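Local coordinates for putative activator of HSP90 (Plasmodium falciparum, PDB 3N72), which probably binds the chaperone Hsp90 and stimulates its ATPase, the present chain being the N-terminal domain of this Aha1-family protein, at residues B[68-74]-B[97-101]. Numbering follows the deposited sequence. Where two conformers were deposited one is given.
Sequences NSFEYII and PDFST
Thr101 turns OG1 beside its own backbone N (chi1 -50°), which brings it to the backbone N of Phe70, while Phe70, with CG between its backbone N and carbonyl carbon, lays one face of its ring against the Ser100-Thr101 peptide. Thr101 OG1 thereby does two jobs: it accepts the N-H of Phe70, N to OG1 2.9 Å and nearly straight at 162°, and donates to Asn68 OD1 at 3.1 Å, tilted from the amide's carbonyl plane. The other end of that amide, Asn68 ND2, bonds Gln146 of helix 145-161. Thr101 N gives its hydrogen to Phe70 O at 2.9 Å and also lies 3.5 Å above the plane of the Phe70 ring, over its centre. Two more backbone bonds, Tyr72 N to Phe99 O at 2.7 Å and Phe99 N to Tyr72 O at 2.8 Å, make Tyr72 and Phe99 an antiparallel hydrogen-bonded pair; Glu71 and Ser100 form the neighbouring non-hydrogen-bonded pair. On the face that carries Tyr72 and Phe99, Phe99 CE2 meets Phe70 CE1 at 3.6 Å, the rings inclined at 43°. Ile74 CD1 reaches Phe99 CB at 3.9 Å. Phe145 and Leu104 also pack on both phenylalanines, whereas Tyr72 leans on helix 23-35, where its OH bonds Asn23. The contact joins the two strands of the 65-82/87-100 hairpin at the point where the second passes into helix 101-105, with Ser100 as N-cap. Thr101 continues the pairing beyond the strand, its hydroxyl standing in for a backbone carbonyl as acceptor of Phe70 N. With both backbone polar atoms of Phe70 engaged by one threonine and the hydroxyl fixed by a donor and an acceptor, the start of helix 101-105 is tied directly to strand 65-82.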
loop_
_atom_site.group_PDB
_atom_site.type_symbol
_atom_site.label_atom_id
_atom_site.label_comp_id
_atom_site.label_asym_id
_atom_site.label_seq_id
_atom_site.Cartn_x
_atom_site.Cartn_y
_atom_site.Cartn_z
ATOM N N ASN B 68 -3.437 -0.059 20.046
ATOM C CA ASN B 68 -2.167 0.658 19.872
ATOM C C ASN B 68 -1.219 0.516 21.060
ATOM O O ASN B 68 -1.660 0.296 22.195
ATOM C CB ASN B 68 -2.403 2.151 19.547
ATOM C CG ASN B 68 -2.549 3.004 20.802
ATOM O OD1 ASN B 68 -1.558 3.432 21.407
ATOM N ND2 ASN B 68 -3.777 3.245 21.205
ATOM N N SER B 69 0.084 0.635 20.796
ATOM C CA SER B 69 1.073 0.728 21.861
ATOM C C SER B 69 2.142 1.732 21.413
ATOM O O SER B 69 2.753 1.565 20.340
ATOM C CB SER B 69 1.700 -0.651 22.089
ATOM O OG SER B 69 2.694 -0.592 23.088
ATOM N N PHE B 70 2.346 2.787 22.202
ATOM C CA PHE B 70 3.470 3.668 21.951
ATOM C C PHE B 70 4.124 4.095 23.259
ATOM O O PHE B 70 3.497 4.092 24.327
ATOM C CB PHE B 70 3.061 4.909 21.108
ATOM C CG PHE B 70 2.149 5.869 21.826
ATOM C CD1 PHE B 70 2.678 6.947 22.579
ATOM C CD2 PHE B 70 0.761 5.714 21.756
ATOM C CE1 PHE B 70 1.824 7.847 23.252
ATOM C CE2 PHE B 70 -0.089 6.600 22.425
ATOM C CZ PHE B 70 0.441 7.660 23.177
ATOM N N GLU B 71 5.401 4.444 23.177
ATOM C CA GLU B 71 6.121 5.024 24.308
ATOM C C GLU B 71 7.297 5.823 23.752
ATOM O O GLU B 71 8.029 5.332 22.887
ATOM C CB GLU B 71 6.615 3.933 25.261
ATOM C CG GLU B 71 7.704 3.051 24.668
ATOM C CD GLU B 71 7.996 1.812 25.507
ATOM O OE1 GLU B 71 8.371 1.972 26.693
ATOM O OE2 GLU B 71 7.854 0.680 24.975
ATOM N N TYR B 72 7.448 7.054 24.237
ATOM C CA TYR B 72 8.533 7.970 23.793
ATOM C C TYR B 72 9.196 8.683 24.949
ATOM O O TYR B 72 8.549 9.034 25.955
ATOM C CB TYR B 72 8.060 9.012 22.729
ATOM C CG TYR B 72 7.899 8.363 21.414
ATOM C CD1 TYR B 72 6.651 7.799 21.039
ATOM C CD2 TYR B 72 8.994 8.165 20.591
ATOM C CE1 TYR B 72 6.520 7.108 19.849
ATOM C CE2 TYR B 72 8.879 7.444 19.410
ATOM C CZ TYR B 72 7.627 6.926 19.053
ATOM O OH TYR B 72 7.530 6.239 17.888
ATOM N N ILE B 73 10.508 8.874 24.796
ATOM C CA ILE B 73 11.265 9.879 25.509
ATOM C C ILE B 73 11.395 11.041 24.523
ATOM O O ILE B 73 11.821 10.840 23.373
ATOM C CB ILE B 73 12.671 9.354 25.886
ATOM C CG1 ILE B 73 12.557 8.152 26.838
ATOM C CG2 ILE B 73 13.525 10.486 26.488
ATOM C CD1 ILE B 73 13.585 7.085 26.589
ATOM N N ILE B 74 10.993 12.242 24.946
ATOM C CA ILE B 74 11.077 13.419 24.074
ATOM C C ILE B 74 11.982 14.405 24.797
ATOM O O ILE B 74 11.648 14.841 25.883
ATOM C CB ILE B 74 9.700 14.052 23.827
ATOM C CG1 ILE B 74 8.702 12.983 23.342
ATOM C CG2 ILE B 74 9.812 15.216 22.808
ATOM C CD1 ILE B 74 7.237 13.411 23.407
ATOM N N PRO B 97 10.021 12.167 29.951
ATOM C CA PRO B 97 10.698 10.873 29.937
ATOM C C PRO B 97 9.771 9.704 29.590
ATOM O O PRO B 97 10.250 8.624 29.215
ATOM C CB PRO B 97 11.233 10.757 31.363
ATOM C CG PRO B 97 10.429 11.682 32.157
ATOM C CD PRO B 97 10.055 12.799 31.279
ATOM N N ASP B 98 8.469 9.929 29.667
ATOM C CA ASP B 98 7.516 8.840 29.521
ATOM C C ASP B 98 6.221 9.252 28.843
ATOM O O ASP B 98 5.175 9.348 29.477
ATOM C CB ASP B 98 7.216 8.224 30.890
ATOM C CG ASP B 98 6.338 6.995 30.792
ATOM O OD1 ASP B 98 6.471 6.239 29.790
ATOM O OD2 ASP B 98 5.504 6.798 31.702
ATOM N N PHE B 99 6.275 9.486 27.545
ATOM C CA PHE B 99 5.059 9.838 26.811
ATOM C C PHE B 99 4.547 8.541 26.173
ATOM O O PHE B 99 5.122 8.065 25.216
ATOM C CB PHE B 99 5.395 10.928 25.766
ATOM C CG PHE B 99 4.215 11.384 24.965
ATOM C CD1 PHE B 99 3.281 12.255 25.502
ATOM C CD2 PHE B 99 4.029 10.905 23.679
ATOM C CE1 PHE B 99 2.168 12.665 24.725
ATOM C CE2 PHE B 99 2.956 11.279 22.932
ATOM C CZ PHE B 99 2.011 12.153 23.438
ATOM N N SER B 100 3.462 7.978 26.691
ATOM C CA SER B 100 3.095 6.619 26.335
ATOM C C SER B 100 1.586 6.424 26.239
ATOM O O SER B 100 0.795 7.279 26.675
ATOM C CB SER B 100 3.676 5.658 27.375
ATOM O OG SER B 100 2.946 5.739 28.597
ATOM N N THR B 101 1.172 5.276 25.698
ATOM C CA THR B 101 -0.261 4.939 25.743
ATOM C C THR B 101 -0.855 5.148 27.159
ATOM O O THR B 101 -1.935 5.737 27.317
ATOM C CB THR B 101 -0.519 3.495 25.252
ATOM O OG1 THR B 101 0.134 3.307 23.999
ATOM C CG2 THR B 101 -2.039 3.236 25.048
#